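Farnesyl pyrophosphate synthetase (Staphylococcus aureus, PDB 5H9D) probably makes heptaprenyl diphosphate by magnesium-dependent chain elongation of an allylic diphosphate with isopentenyl diphosphate. Local coordinates at residues P237-K251 with E266-A280. Residues are numbered along the deposited sequence; the frame is centred on the assembly and turned at random.
Sequences PILLEMRKNPDFKLK and ECIQIIRKSDSIDEA
Pro237 sits against Ser276, their CA atoms 5.4 Å apart, where helix 237-243 crosses helix 276-280 with axes 8.4 Å from each other at 123°. Further along, helix 246-251 runs roughly antiparallel to helix 266-272, at 149°, and brings Phe248 beside Cys267. The chain turns between helices in both segments, and the two turns are fitted together in a mainly helical prenyl synthase fold.

Ile271 is the knob of the joint, set in a hole made by Pro237, Ile238, Glu241 and Phe248; its CD1 lies 3.5 Å from Glu241 CB. The Phe248 ring lies obliquely to Cys267 SG, in a sulfur-aromatic contact, while Phe214 of helix 188-215 touches both Ile238 and Ile271. With CG anti to the backbone N (chi1 -167°) and a bend at chi2, Glu241 carries its carboxylate to the turn that leads into helix 276-280, where OE2 accepts from Ser276 OG at 2.7 Å, on its anti side, and more weakly from Ser274 OG, which in turn caps Ser276 N at 3.0 Å. Glu241 OE1 takes Asn245 ND2 at 3.2 Å. Glu279 lays its chain across Leu240; its OE1 forms a salt bridge with Arg243 NH1 at 3.5 Å, and its OE2 a longer one with Lys244 NZ. Lys251 bridges Glu266 and Glu263.

One buried carboxylate therefore ties together both turns, and its three donors would probably stabilise the charged form.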
loop_
_atom_site.group_PDB
_atom_site.type_symbol
_atom_site.label_atom_id
_atom_site.label_comp_id
_atom_site.label_asym_id
_atom_site.label_seq_id
_atom_site.Cartn_x
_atom_site.Cartn_y
_atom_site.Cartn_z
ATOM N N PRO A 237 1.860 23.851 -6.925
ATOM C CA PRO A 237 1.578 25.288 -6.780
ATOM C C PRO A 237 2.777 26.033 -6.180
ATOM O O PRO A 237 3.256 27.031 -6.723
ATOM C CB PRO A 237 0.389 25.316 -5.838
ATOM C CG PRO A 237 -0.263 23.996 -6.088
ATOM C CD PRO A 237 0.873 23.052 -6.198
ATOM N N ILE A 238 3.278 25.499 -5.070
ATOM C CA ILE A 238 4.396 26.097 -4.361
ATOM C C ILE A 238 5.727 26.106 -5.097
ATOM O O ILE A 238 6.562 26.955 -4.827
ATOM C CB ILE A 238 4.555 25.450 -2.984
ATOM C CG1 ILE A 238 3.173 25.385 -2.302
ATOM C CG2 ILE A 238 5.490 26.289 -2.134
ATOM C CD1 ILE A 238 3.170 24.837 -0.903
ATOM N N LEU A 239 5.926 25.178 -6.028
ATOM C CA LEU A 239 7.167 25.123 -6.802
ATOM C C LEU A 239 7.123 26.203 -7.873
ATOM O O LEU A 239 8.150 26.786 -8.226
ATOM C CB LEU A 239 7.324 23.753 -7.471
ATOM C CG LEU A 239 7.675 22.636 -6.490
ATOM C CD1 LEU A 239 7.275 21.256 -7.012
ATOM C CD2 LEU A 239 9.161 22.699 -6.230
ATOM N N LEU A 240 5.916 26.455 -8.378
ATOM C CA LEU A 240 5.705 27.442 -9.414
ATOM C C LEU A 240 5.891 28.844 -8.882
ATOM O O LEU A 240 6.574 29.653 -9.484
ATOM C CB LEU A 240 4.309 27.287 -10.023
ATOM C CG LEU A 240 4.102 25.964 -10.761
ATOM C CD1 LEU A 240 2.761 25.935 -11.411
ATOM C CD2 LEU A 240 5.170 25.784 -11.808
ATOM N N GLU A 241 5.293 29.138 -7.744
ATOM C CA GLU A 241 5.448 30.465 -7.197
ATOM C C GLU A 241 6.899 30.712 -6.804
ATOM O O GLU A 241 7.327 31.849 -6.748
ATOM C CB GLU A 241 4.517 30.675 -5.996
ATOM C CG GLU A 241 4.386 32.142 -5.550
ATOM C CD GLU A 241 4.021 33.099 -6.688
ATOM O OE1 GLU A 241 4.043 34.334 -6.470
ATOM O OE2 GLU A 241 3.717 32.628 -7.803
ATOM N N MET A 242 7.670 29.661 -6.549
ATOM C CA MET A 242 9.070 29.870 -6.171
ATOM C C MET A 242 9.914 30.347 -7.355
ATOM O O MET A 242 10.570 31.392 -7.262
ATOM C CB MET A 242 9.699 28.601 -5.579
ATOM C CG MET A 242 9.297 28.307 -4.142
ATOM S SD MET A 242 10.316 26.995 -3.355
ATOM C CE MET A 242 9.271 25.627 -3.420
ATOM N N ARG A 243 9.896 29.604 -8.466
ATOM C CA ARG A 243 10.681 29.963 -9.642
ATOM C C ARG A 243 10.477 31.405 -10.103
ATOM O O ARG A 243 11.377 32.003 -10.679
ATOM C CB ARG A 243 10.374 29.018 -10.804
ATOM C CG ARG A 243 8.904 28.937 -11.140
ATOM C CD ARG A 243 8.626 28.493 -12.569
ATOM N NE ARG A 243 9.277 27.239 -12.945
ATOM C CZ ARG A 243 8.751 26.352 -13.795
ATOM N NH1 ARG A 243 7.563 26.578 -14.350
ATOM N NH2 ARG A 243 9.415 25.236 -14.096
ATOM N N LYS A 244 9.310 31.977 -9.855
ATOM C CA LYS A 244 9.093 33.347 -10.301
ATOM C C LYS A 244 9.004 34.394 -9.192
ATOM O O LYS A 244 8.698 35.558 -9.471
ATOM C CB LYS A 244 7.832 33.438 -11.177
ATOM C CG LYS A 244 6.500 33.283 -10.461
ATOM C CD LYS A 244 5.397 33.400 -11.498
ATOM C CE LYS A 244 4.045 32.889 -11.017
ATOM N NZ LYS A 244 3.170 32.650 -12.219
ATOM N N ASN A 245 9.288 33.996 -7.951
ATOM C CA ASN A 245 9.202 34.913 -6.823
ATOM C C ASN A 245 10.322 34.661 -5.825
ATOM O O ASN A 245 10.121 34.001 -4.798
ATOM C CB ASN A 245 7.850 34.737 -6.130
ATOM C CG ASN A 245 7.515 35.875 -5.202
ATOM O OD1 ASN A 245 8.372 36.689 -4.852
ATOM N ND2 ASN A 245 6.257 35.937 -4.789
ATOM N N PRO A 246 11.519 35.203 -6.103
ATOM C CA PRO A 246 12.688 35.041 -5.231
ATOM C C PRO A 246 12.499 35.414 -3.756
ATOM O O PRO A 246 13.308 35.023 -2.912
ATOM C CB PRO A 246 13.770 35.873 -5.932
ATOM C CG PRO A 246 12.999 36.857 -6.750
ATOM C CD PRO A 246 11.855 36.031 -7.273
ATOM N N ASP A 247 11.452 36.162 -3.430
ATOM C CA ASP A 247 11.206 36.509 -2.022
ATOM C C ASP A 247 10.566 35.293 -1.354
ATOM O O ASP A 247 10.969 34.878 -0.267
ATOM C CB ASP A 247 10.230 37.683 -1.889
ATOM C CG ASP A 247 10.733 38.934 -2.541
ATOM O OD1 ASP A 247 9.943 39.587 -3.267
ATOM O OD2 ASP A 247 11.915 39.264 -2.324
ATOM N N PHE A 248 9.549 34.752 -2.028
ATOM C CA PHE A 248 8.814 33.596 -1.555
ATOM C C PHE A 248 9.769 32.397 -1.492
ATOM O O PHE A 248 9.646 31.542 -0.610
ATOM C CB PHE A 248 7.645 33.308 -2.506
ATOM C CG PHE A 248 6.698 32.247 -2.011
ATOM C CD1 PHE A 248 5.822 32.509 -0.965
ATOM C CD2 PHE A 248 6.687 30.982 -2.588
ATOM C CE1 PHE A 248 4.948 31.525 -0.504
ATOM C CE2 PHE A 248 5.822 29.999 -2.132
ATOM C CZ PHE A 248 4.954 30.268 -1.094
ATOM N N LYS A 249 10.723 32.333 -2.417
ATOM C CA LYS A 249 11.666 31.229 -2.407
ATOM C C LYS A 249 12.488 31.225 -1.108
ATOM O O LYS A 249 12.709 30.181 -0.493
ATOM C CB LYS A 249 12.593 31.303 -3.622
ATOM C CG LYS A 249 13.547 30.125 -3.704
ATOM C CD LYS A 249 14.343 30.121 -4.987
ATOM C CE LYS A 249 15.355 28.985 -4.972
ATOM N NZ LYS A 249 16.205 28.981 -6.199
ATOM N N LEU A 250 12.933 32.395 -0.680
ATOM C CA LEU A 250 13.709 32.487 0.549
ATOM C C LEU A 250 12.745 32.299 1.709
ATOM O O LEU A 250 13.109 31.795 2.769
ATOM C CB LEU A 250 14.400 33.852 0.619
ATOM C CG LEU A 250 15.199 34.164 -0.664
ATOM C CD1 LEU A 250 15.279 35.678 -0.921
ATOM C CD2 LEU A 250 16.581 33.514 -0.539
ATOM N N LYS A 251 11.495 32.673 1.485
ATOM C CA LYS A 251 10.481 32.541 2.513
ATOM C C LYS A 251 10.168 31.068 2.752
ATOM O O LYS A 251 9.689 30.685 3.828
ATOM C CB LYS A 251 9.224 33.308 2.106
ATOM C CG LYS A 251 8.175 33.370 3.197
ATOM C CD LYS A 251 7.182 34.492 2.916
ATOM C CE LYS A 251 6.003 34.447 3.883
ATOM N NZ LYS A 251 6.460 34.580 5.295
ATOM N N GLU A 266 0.954 33.049 6.244
ATOM C CA GLU A 266 1.449 34.013 5.271
ATOM C C GLU A 266 1.733 33.343 3.927
ATOM O O GLU A 266 1.332 33.851 2.880
ATOM C CB GLU A 266 2.716 34.705 5.800
ATOM C CG GLU A 266 2.548 36.216 5.969
ATOM C CD GLU A 266 3.772 37.013 5.521
ATOM O OE1 GLU A 266 4.227 36.806 4.373
ATOM O OE2 GLU A 266 4.270 37.853 6.311
ATOM N N CYS A 267 2.421 32.201 3.973
ATOM C CA CYS A 267 2.759 31.435 2.775
ATOM C C CYS A 267 1.544 30.893 2.046
ATOM O O CYS A 267 1.390 31.124 0.854
ATOM C CB CYS A 267 3.689 30.271 3.118
ATOM S SG CYS A 267 5.423 30.731 3.180
ATOM N N ILE A 268 0.686 30.168 2.753
ATOM C CA ILE A 268 -0.497 29.630 2.104
ATOM C C ILE A 268 -1.423 30.754 1.627
ATOM O O ILE A 268 -2.213 30.567 0.708
ATOM C CB ILE A 268 -1.250 28.611 3.029
ATOM C CG1 ILE A 268 -2.742 28.936 3.087
ATOM C CG2 ILE A 268 -0.605 28.557 4.405
ATOM C CD1 ILE A 268 -3.549 27.898 3.865
ATOM N N GLN A 269 -1.294 31.935 2.224
ATOM C CA GLN A 269 -2.123 33.082 1.833
ATOM C C GLN A 269 -1.590 33.749 0.579
ATOM O O GLN A 269 -2.327 34.419 -0.119
ATOM C CB GLN A 269 -2.177 34.127 2.953
ATOM C CG GLN A 269 -3.586 34.577 3.306
ATOM C CD GLN A 269 -4.431 33.437 3.863
ATOM O OE1 GLN A 269 -4.121 32.874 4.922
ATOM N NE2 GLN A 269 -5.499 33.083 3.148
ATOM N N ILE A 270 -0.299 33.573 0.312
ATOM C CA ILE A 270 0.333 34.161 -0.861
ATOM C C ILE A 270 0.045 33.321 -2.101
ATOM O O ILE A 270 -0.157 33.854 -3.189
ATOM C CB ILE A 270 1.872 34.285 -0.683
ATOM C CG1 ILE A 270 2.201 35.296 0.420
ATOM C CG2 ILE A 270 2.512 34.719 -1.988
ATOM C CD1 ILE A 270 1.704 36.721 0.147
ATOM N N ILE A 271 0.023 32.005 -1.932
ATOM C CA ILE A 271 -0.237 31.107 -3.047
ATOM C C ILE A 271 -1.611 31.350 -3.676
ATOM O O ILE A 271 -1.760 31.280 -4.902
ATOM C CB ILE A 271 -0.112 29.607 -2.605
ATOM C CG1 ILE A 271 1.352 29.149 -2.662
ATOM C CG2 ILE A 271 -0.943 28.719 -3.510
ATOM C CD1 ILE A 271 1.977 29.151 -4.077
ATOM N N ARG A 272 -2.602 31.655 -2.843
ATOM C CA ARG A 272 -3.966 31.876 -3.316
ATOM C C ARG A 272 -4.194 33.053 -4.261
ATOM O O ARG A 272 -4.824 32.884 -5.312
ATOM C CB ARG A 272 -4.914 31.981 -2.125
ATOM C CG ARG A 272 -4.815 30.765 -1.232
ATOM C CD ARG A 272 -5.592 30.931 0.051
ATOM N NE ARG A 272 -7.020 30.712 -0.123
ATOM C CZ ARG A 272 -7.864 30.473 0.877
ATOM N NH1 ARG A 272 -7.417 30.433 2.134
ATOM N NH2 ARG A 272 -9.149 30.235 0.620
ATOM N N LYS A 273 -3.714 34.244 -3.915
ATOM C CA LYS A 273 -3.921 35.379 -4.811
ATOM C C LYS A 273 -2.904 35.316 -5.943
ATOM O O LYS A 273 -2.658 36.308 -6.649
ATOM C CB LYS A 273 -3.784 36.712 -4.067
ATOM C CG LYS A 273 -4.224 37.940 -4.908
ATOM C CD LYS A 273 -5.731 37.897 -5.238
ATOM C CE LYS A 273 -6.227 39.138 -5.985
ATOM N NZ LYS A 273 -5.738 39.236 -7.389
ATOM N N SER A 274 -2.329 34.133 -6.118
ATOM C CA SER A 274 -1.309 33.899 -7.124
ATOM C C SER A 274 -1.828 33.324 -8.447
ATOM O O SER A 274 -2.966 32.827 -8.543
ATOM C CB SER A 274 -0.249 32.964 -6.533
ATOM O OG SER A 274 0.794 32.689 -7.453
ATOM N N ASP A 275 -0.974 33.411 -9.465
ATOM C CA ASP A 275 -1.281 32.880 -10.788
ATOM C C ASP A 275 -0.873 31.404 -10.790
ATOM O O ASP A 275 -1.328 30.602 -11.614
ATOM C CB ASP A 275 -0.494 33.640 -11.881
ATOM C CG ASP A 275 -0.992 35.075 -12.083
ATOM O OD1 ASP A 275 -2.228 35.297 -12.111
ATOM O OD2 ASP A 275 -0.150 35.988 -12.228
ATOM N N SER A 276 -0.014 31.064 -9.837
ATOM C CA SER A 276 0.512 29.721 -9.688
ATOM C C SER A 276 -0.547 28.675 -9.415
ATOM O O SER A 276 -0.387 27.514 -9.770
ATOM C CB SER A 276 1.560 29.721 -8.592
ATOM O OG SER A 276 2.701 30.441 -9.020
ATOM N N ILE A 277 -1.630 29.075 -8.775
ATOM C CA ILE A 277 -2.695 28.135 -8.516
ATOM C C ILE A 277 -3.297 27.805 -9.863
ATOM O O ILE A 277 -3.813 26.711 -10.077
ATOM C CB ILE A 277 -3.782 28.732 -7.612
ATOM C CG1 ILE A 277 -3.409 28.497 -6.162
ATOM C CG2 ILE A 277 -5.129 28.083 -7.901
ATOM C CD1 ILE A 277 -3.411 27.030 -5.776
ATOM N N ASP A 278 -3.214 28.753 -10.782
ATOM C CA ASP A 278 -3.781 28.536 -12.100
ATOM C C ASP A 278 -2.810 27.861 -13.054
ATOM O O ASP A 278 -3.218 27.078 -13.914
ATOM C CB ASP A 278 -4.311 29.866 -12.653
ATOM C CG ASP A 278 -5.567 30.343 -11.907
ATOM O OD1 ASP A 278 -6.661 29.779 -12.177
ATOM O OD2 ASP A 278 -5.451 31.250 -11.038
ATOM N N GLU A 279 -1.523 28.146 -12.898
ATOM C CA GLU A 279 -0.539 27.517 -13.747
ATOM C C GLU A 279 -0.564 26.030 -13.371
ATOM O O GLU A 279 -0.425 25.165 -14.236
ATOM C CB GLU A 279 0.833 28.140 -13.500
ATOM C CG GLU A 279 1.884 27.761 -14.548
ATOM C CD GLU A 279 3.295 28.246 -14.186
ATOM O OE1 GLU A 279 4.285 27.763 -14.797
ATOM O OE2 GLU A 279 3.412 29.113 -13.294
ATOM N N ALA A 280 -0.774 25.736 -12.080
ATOM C CA ALA A 280 -0.833 24.355 -11.593
ATOM C C ALA A 280 -2.027 23.650 -12.231
ATOM O O ALA A 280 -1.887 22.589 -12.846
ATOM C CB ALA A 280 -0.958 24.339 -10.097
#